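Long-range contacts in 3-oxosteroid 1-dehydrogenase (Sterolibacterium denitrificans, PDB 7P18), which probably catalyses the FAD-dependent dehydrogenation of 3-oxosteroids to 3-oxo-Delta(1)-steroids, with transfer of the electrons to an acceptor: residues 11-16 with 34-39; 506-511 with 522-527. All blocks are in the same frame, centred on the assembly; numbering follows the deposited sequence.

Contact 1: 11-16 with 34-39; sequences IVVGSG and LVVEKS. With FAD (flavin-adenine dinucleotide), chain C.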
# COMPACT_ATOMS: atom_id res chain seq x y z
N ILE A 11 -16.12 -14.61 13.50
CA ILE A 11 -14.70 -14.96 13.34
C ILE A 11 -14.12 -14.15 12.18
O ILE A 11 -14.64 -14.24 11.06
CB ILE A 11 -14.51 -16.47 13.18
CG1 ILE A 11 -15.21 -17.25 14.29
CG2 ILE A 11 -13.02 -16.77 13.14
CD1 ILE A 11 -15.28 -18.72 14.03
N VAL A 12 -13.04 -13.41 12.45
CA VAL A 12 -12.32 -12.58 11.45
C VAL A 12 -11.04 -13.32 11.06
O VAL A 12 -10.24 -13.61 11.96
CB VAL A 12 -12.00 -11.20 12.03
CG1 VAL A 12 -11.22 -10.35 11.06
CG2 VAL A 12 -13.29 -10.47 12.47
N VAL A 13 -10.89 -13.62 9.79
CA VAL A 13 -9.67 -14.27 9.24
C VAL A 13 -8.71 -13.21 8.72
O VAL A 13 -9.04 -12.50 7.74
CB VAL A 13 -10.04 -15.29 8.17
CG1 VAL A 13 -8.81 -15.99 7.63
CG2 VAL A 13 -11.07 -16.26 8.71
N GLY A 14 -7.53 -13.13 9.35
CA GLY A 14 -6.46 -12.19 9.01
C GLY A 14 -6.35 -11.14 10.09
O GLY A 14 -7.34 -10.90 10.77
N SER A 15 -5.19 -10.52 10.27
CA SER A 15 -5.00 -9.39 11.20
C SER A 15 -4.40 -8.19 10.48
O SER A 15 -3.68 -7.44 11.13
CB SER A 15 -4.20 -9.76 12.45
OG SER A 15 -2.89 -10.13 12.08
N GLY A 16 -4.78 -7.92 9.22
CA GLY A 16 -4.51 -6.60 8.64
C GLY A 16 -5.39 -5.54 9.28
O GLY A 16 -6.16 -5.87 10.18
N LEU A 34 -13.59 -13.45 17.51
CA LEU A 34 -12.23 -14.03 17.47
C LEU A 34 -11.52 -13.57 16.19
O LEU A 34 -12.14 -13.65 15.10
CB LEU A 34 -12.34 -15.55 17.50
CG LEU A 34 -11.03 -16.31 17.26
CD1 LEU A 34 -10.06 -16.09 18.38
CD2 LEU A 34 -11.29 -17.80 17.03
N VAL A 35 -10.26 -13.17 16.31
CA VAL A 35 -9.36 -12.93 15.14
C VAL A 35 -8.35 -14.09 15.04
O VAL A 35 -7.73 -14.39 16.07
CB VAL A 35 -8.66 -11.58 15.24
CG1 VAL A 35 -7.81 -11.30 13.99
CG2 VAL A 35 -9.68 -10.47 15.48
N VAL A 36 -8.20 -14.70 13.87
CA VAL A 36 -7.15 -15.72 13.60
C VAL A 36 -6.14 -15.17 12.57
O VAL A 36 -6.60 -14.67 11.51
CB VAL A 36 -7.74 -17.07 13.17
CG1 VAL A 36 -8.63 -17.67 14.26
CG2 VAL A 36 -8.47 -17.03 11.85
N GLU A 37 -4.84 -15.30 12.87
CA GLU A 37 -3.70 -14.83 12.05
C GLU A 37 -2.78 -16.03 11.72
O GLU A 37 -2.41 -16.76 12.67
CB GLU A 37 -2.95 -13.71 12.78
CG GLU A 37 -1.58 -13.36 12.17
CD GLU A 37 -1.59 -12.95 10.73
OE1 GLU A 37 -2.54 -12.18 10.35
OE2 GLU A 37 -0.67 -13.37 9.98
N LYS A 38 -2.50 -16.23 10.43
CA LYS A 38 -1.66 -17.32 9.86
C LYS A 38 -0.26 -17.23 10.46
O LYS A 38 0.25 -18.28 10.87
CB LYS A 38 -1.65 -17.25 8.33
CG LYS A 38 -0.60 -18.05 7.56
CD LYS A 38 -0.92 -17.85 6.08
CE LYS A 38 0.07 -18.41 5.12
NZ LYS A 38 -0.47 -18.40 3.75
N SER A 39 0.31 -16.03 10.57
CA SER A 39 1.76 -15.83 10.79
C SER A 39 2.02 -15.63 12.28
O SER A 39 1.07 -15.62 13.08
CB SER A 39 2.32 -14.70 9.94
OG SER A 39 2.14 -13.46 10.58
PA FAD C . -2.86 -7.48 4.95
O1A FAD C . -2.63 -6.15 5.57
O2A FAD C . -1.63 -8.04 4.28
O5B FAD C . -3.38 -8.45 6.09
C5B FAD C . -3.71 -9.82 5.74
C4B FAD C . -3.34 -10.69 6.90
O4B FAD C . -3.96 -11.99 6.73
C3B FAD C . -1.83 -10.96 7.08
O3B FAD C . -1.41 -10.71 8.42
C2B FAD C . -1.68 -12.43 6.68
O2B FAD C . -0.53 -13.05 7.26
C1B FAD C . -3.04 -13.00 7.07
N9A FAD C . -3.40 -14.25 6.40
C8A FAD C . -3.09 -14.66 5.13
N7A FAD C . -3.50 -15.91 4.89
C5A FAD C . -4.15 -16.29 6.06
C6A FAD C . -4.81 -17.48 6.43
N6A FAD C . -4.88 -18.58 5.67
N1A FAD C . -5.35 -17.52 7.67
C2A FAD C . -5.25 -16.44 8.45
N3A FAD C . -4.59 -15.30 8.23
C4A FAD C . -4.08 -15.28 6.99
N1 FAD C . -2.16 1.16 0.86
C2 FAD C . -2.83 2.27 1.25
O2 FAD C . -4.04 2.40 1.01
N3 FAD C . -2.23 3.25 1.93
C4 FAD C . -0.85 3.34 2.04
O4 FAD C . -0.38 4.20 2.77
C4X FAD C . -0.09 2.21 1.61
N5 FAD C . 1.23 2.24 1.74
C5X FAD C . 1.92 1.10 1.39
C6 FAD C . 3.32 1.06 1.60
C7 FAD C . 4.05 -0.10 1.40
C7M FAD C . 5.54 -0.13 1.66
C8 FAD C . 3.37 -1.28 1.03
C8M FAD C . 4.14 -2.57 0.83
C9 FAD C . 2.02 -1.23 0.74
C9A FAD C . 1.26 -0.07 0.96
N10 FAD C . -0.12 -0.00 0.70
C10 FAD C . -0.85 1.13 1.04
C1' FAD C . -0.87 -1.20 0.31
C2' FAD C . -1.51 -1.85 1.56
O2' FAD C . -0.55 -2.10 2.59
C3' FAD C . -2.27 -3.14 1.24
O3' FAD C . -2.99 -3.05 0.00
C4' FAD C . -3.18 -3.52 2.38
O4' FAD C . -2.40 -3.57 3.57
C5' FAD C . -3.91 -4.84 2.19
O5' FAD C . -4.64 -5.08 3.41
P FAD C . -5.31 -6.49 3.66
O1P FAD C . -5.91 -6.33 5.00
O2P FAD C . -6.08 -6.98 2.52
O3P FAD C . -4.03 -7.49 3.83
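S15 and E37 meet beside the adenosine ribose of FAD. S15 OG donates to E37 OE1 at 2.7 Å, from above the carboxylate plane and 43° out of it. S15 N adds a weak bond to the same oxygen. The ribose uses both carboxylate oxygens: FAD O3B donates to E37 OE1 at 2.7 Å, and FAD O2B to E37 OE2 at 2.7 Å. S39 N reaches E37 OE2 at 2.9 Å on the anti side, tilted 30° out of the carboxylate plane, so donors hold both ends of the carboxylate. The E37 chain bends at chi2 (57°), which turns the carboxylate back to S15 and the ribose. An acid after the second strand that binds the ribose is classic for Rossmann-type FAD sites. G14 and G16 fit the glycine pattern of that motif; a CB on either would clash with FAD.

Behind this site the strands run parallel, joined by V12 N to L34 O, V36 N to V12 O and G14 N to V36 O. V13 CG2 touches V36 CG2 at 4.1 Å, and V13 CG1 lies 3.7 Å from FAD C2A. I249 of strand 245-253 packs on I11, V13 and V36. Helix 17-28 completes the beta-alpha-beta unit, and strand 265-268 flanks strand 10-13.

Contact 2: 506-511 with 522-527; sequences KDARVL and YCIGNN. With FAD (flavin-adenine dinucleotide), chain C.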
# COMPACT_ATOMS: atom_id res chain seq x y z
N LYS A 506 -22.43 -3.96 -1.27
CA LYS A 506 -22.18 -2.71 -0.53
C LYS A 506 -21.95 -2.95 0.95
O LYS A 506 -21.44 -2.07 1.62
CB LYS A 506 -23.35 -1.75 -0.75
CG LYS A 506 -24.65 -2.23 -0.13
CD LYS A 506 -25.77 -1.24 -0.20
CE LYS A 506 -27.03 -1.81 0.40
NZ LYS A 506 -28.16 -0.94 0.05
N ASP A 507 -22.33 -4.11 1.47
CA ASP A 507 -22.20 -4.45 2.90
C ASP A 507 -21.12 -5.53 3.10
O ASP A 507 -21.07 -6.16 4.17
CB ASP A 507 -23.56 -4.87 3.45
CG ASP A 507 -24.54 -3.71 3.48
OD1 ASP A 507 -24.16 -2.67 4.04
OD2 ASP A 507 -25.64 -3.85 2.92
N ALA A 508 -20.28 -5.71 2.09
CA ALA A 508 -19.11 -6.64 2.08
C ALA A 508 -19.54 -8.10 2.06
O ALA A 508 -18.68 -8.99 2.34
CB ALA A 508 -18.23 -6.33 3.25
N ARG A 509 -20.79 -8.40 1.69
CA ARG A 509 -21.25 -9.80 1.59
C ARG A 509 -20.64 -10.42 0.35
O ARG A 509 -20.67 -9.80 -0.74
CB ARG A 509 -22.78 -9.87 1.56
CG ARG A 509 -23.38 -9.47 2.89
CD ARG A 509 -24.87 -9.82 2.97
NE ARG A 509 -25.64 -9.01 2.06
CZ ARG A 509 -26.96 -9.04 1.95
NH1 ARG A 509 -27.67 -9.87 2.71
NH2 ARG A 509 -27.57 -8.24 1.09
N VAL A 510 -20.09 -11.62 0.49
CA VAL A 510 -19.61 -12.34 -0.70
C VAL A 510 -20.79 -12.75 -1.58
O VAL A 510 -21.76 -13.35 -1.07
CB VAL A 510 -18.70 -13.52 -0.32
CG1 VAL A 510 -18.29 -14.31 -1.53
CG2 VAL A 510 -17.49 -13.02 0.46
N LEU A 511 -20.67 -12.54 -2.88
CA LEU A 511 -21.68 -12.92 -3.90
C LEU A 511 -21.25 -14.16 -4.67
O LEU A 511 -20.05 -14.30 -5.02
CB LEU A 511 -21.88 -11.73 -4.86
CG LEU A 511 -22.27 -10.40 -4.19
CD1 LEU A 511 -22.54 -9.31 -5.20
CD2 LEU A 511 -23.51 -10.55 -3.32
N TYR A 522 -18.53 -12.60 4.66
CA TYR A 522 -18.12 -11.23 4.32
C TYR A 522 -16.67 -11.28 3.86
O TYR A 522 -15.94 -12.22 4.22
CB TYR A 522 -18.30 -10.32 5.52
CG TYR A 522 -19.73 -10.23 6.00
CD1 TYR A 522 -20.30 -11.23 6.76
CD2 TYR A 522 -20.53 -9.16 5.63
CE1 TYR A 522 -21.64 -11.18 7.16
CE2 TYR A 522 -21.86 -9.07 6.05
CZ TYR A 522 -22.41 -10.08 6.83
OH TYR A 522 -23.72 -9.97 7.25
N CYS A 523 -16.23 -10.26 3.13
CA CYS A 523 -14.86 -10.21 2.60
C CYS A 523 -14.47 -8.76 2.37
O CYS A 523 -15.28 -7.99 1.80
CB CYS A 523 -14.78 -11.03 1.33
SG CYS A 523 -13.10 -11.11 0.63
N ILE A 524 -13.27 -8.39 2.83
CA ILE A 524 -12.79 -6.99 2.83
C ILE A 524 -11.32 -6.96 2.40
O ILE A 524 -10.63 -7.98 2.49
CB ILE A 524 -13.02 -6.36 4.21
CG1 ILE A 524 -12.12 -7.01 5.26
CG2 ILE A 524 -14.48 -6.41 4.62
CD1 ILE A 524 -12.17 -6.36 6.59
N GLY A 525 -10.82 -5.78 2.06
CA GLY A 525 -9.41 -5.59 1.72
C GLY A 525 -9.02 -6.34 0.46
O GLY A 525 -9.86 -6.53 -0.44
N ASN A 526 -7.74 -6.69 0.33
CA ASN A 526 -7.25 -7.25 -0.96
C ASN A 526 -7.75 -8.69 -1.16
O ASN A 526 -7.57 -9.25 -2.27
CB ASN A 526 -5.73 -7.19 -1.08
CG ASN A 526 -5.16 -5.79 -1.10
OD1 ASN A 526 -5.92 -4.80 -1.16
ND2 ASN A 526 -3.83 -5.72 -1.06
N ASN A 527 -8.36 -9.29 -0.14
CA ASN A 527 -9.11 -10.56 -0.25
C ASN A 527 -10.31 -10.39 -1.18
O ASN A 527 -10.75 -11.38 -1.77
CB ASN A 527 -9.52 -11.00 1.16
CG ASN A 527 -9.77 -12.47 1.37
OD1 ASN A 527 -9.64 -12.91 2.50
ND2 ASN A 527 -10.17 -13.19 0.34
PA FAD C . -2.86 -7.48 4.95
O1A FAD C . -2.63 -6.15 5.57
O2A FAD C . -1.63 -8.04 4.28
O5B FAD C . -3.38 -8.45 6.09
C5B FAD C . -3.71 -9.82 5.74
C4B FAD C . -3.34 -10.69 6.90
O4B FAD C . -3.96 -11.99 6.73
C3B FAD C . -1.83 -10.96 7.08
O3B FAD C . -1.41 -10.71 8.42
C2B FAD C . -1.68 -12.43 6.68
O2B FAD C . -0.53 -13.05 7.26
C1B FAD C . -3.04 -13.00 7.07
N9A FAD C . -3.40 -14.25 6.40
C8A FAD C . -3.09 -14.66 5.13
N7A FAD C . -3.50 -15.91 4.89
C5A FAD C . -4.15 -16.29 6.06
C6A FAD C . -4.81 -17.48 6.43
N6A FAD C . -4.88 -18.58 5.67
N1A FAD C . -5.35 -17.52 7.67
C2A FAD C . -5.25 -16.44 8.45
N3A FAD C . -4.59 -15.30 8.23
C4A FAD C . -4.08 -15.28 6.99
N1 FAD C . -2.16 1.16 0.86
C2 FAD C . -2.83 2.27 1.25
O2 FAD C . -4.04 2.40 1.01
N3 FAD C . -2.23 3.25 1.93
C4 FAD C . -0.85 3.34 2.04
O4 FAD C . -0.38 4.20 2.77
C4X FAD C . -0.09 2.21 1.61
N5 FAD C . 1.23 2.24 1.74
C5X FAD C . 1.92 1.10 1.39
C6 FAD C . 3.32 1.06 1.60
C7 FAD C . 4.05 -0.10 1.40
C7M FAD C . 5.54 -0.13 1.66
C8 FAD C . 3.37 -1.28 1.03
C8M FAD C . 4.14 -2.57 0.83
C9 FAD C . 2.02 -1.23 0.74
C9A FAD C . 1.26 -0.07 0.96
N10 FAD C . -0.12 -0.00 0.70
C10 FAD C . -0.85 1.13 1.04
C1' FAD C . -0.87 -1.20 0.31
C2' FAD C . -1.51 -1.85 1.56
O2' FAD C . -0.55 -2.10 2.59
C3' FAD C . -2.27 -3.14 1.24
O3' FAD C . -2.99 -3.05 0.00
C4' FAD C . -3.18 -3.52 2.38
O4' FAD C . -2.40 -3.57 3.57
C5' FAD C . -3.91 -4.84 2.19
O5' FAD C . -4.64 -5.08 3.41
P FAD C . -5.31 -6.49 3.66
O1P FAD C . -5.91 -6.33 5.00
O2P FAD C . -6.08 -6.98 2.52
O3P FAD C . -4.03 -7.49 3.83
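R509 and Y522 form an antiparallel non-hydrogen-bonded pair, their CA atoms 4.4 Å apart, and beside it C523 N donates to A508 O at 2.9 Å with an N-H...O angle of 145°. A508 O also takes a CA-H...O contact from Y522 CA at 3.0 Å. The Y522 ring lies against the D507-R509 turn and also packs on A553 and I557 of helix 543-559. D507 O meets the ring at its edge, in plane, 3.4 Å from Y522 CD2. R509 touches the ring through CG, which comes obliquely to Y522 CE2 at 3.5 Å. Y522 CG sits anti to its own carbonyl carbon (chi1 -61°), and this sets the ring beside the turn, within reach of D507 O and R509 CG. Y522 OH hydrogen-bonds H556 ND1 of the same helix. A phenylalanine here would keep the ring but would probably leave H556 ND1 without its hydroxyl partner, and the ring less fixed at that end.

Further along, A508 CB touches I524 CG2 at 4.0 Å. V510 CG2 presses on C523 CB at 3.5 Å, which is tight for two carbons. N526 N donates to FAD O2P at 2.8 Å. D507 pairs with R552 of helix 543-559, and R509 NE with D505. Charges are thus paired outside the contact, while the segments meet through backbone carbonyls and carbon.

Overall arrangement
Contacts 1 and 2 reach the same five-stranded parallel sheet. Strands 33-36 and 10-13 of contact 1 are neighbours in it. Strand 265-268 separates 10-13 from 521-523, an edge strand of the sheet, which carries contact 2. The contact centres are 15 Å apart, and their nearest atoms about 5 Å, without touching. FAD links them. Residues 11-16 and 34-39 hold the adenosine half, whereas N526 N bonds O2P on the flavin-side phosphate, and N526 ND2 bonds the ribityl O3'. Contact 1 binds the cofactor directly; contact 2 reaches it only through G525 and N526. The steroid pocket adjoins the flavin end and shares A52 with the FAD site. Neither contact holds any of its residues.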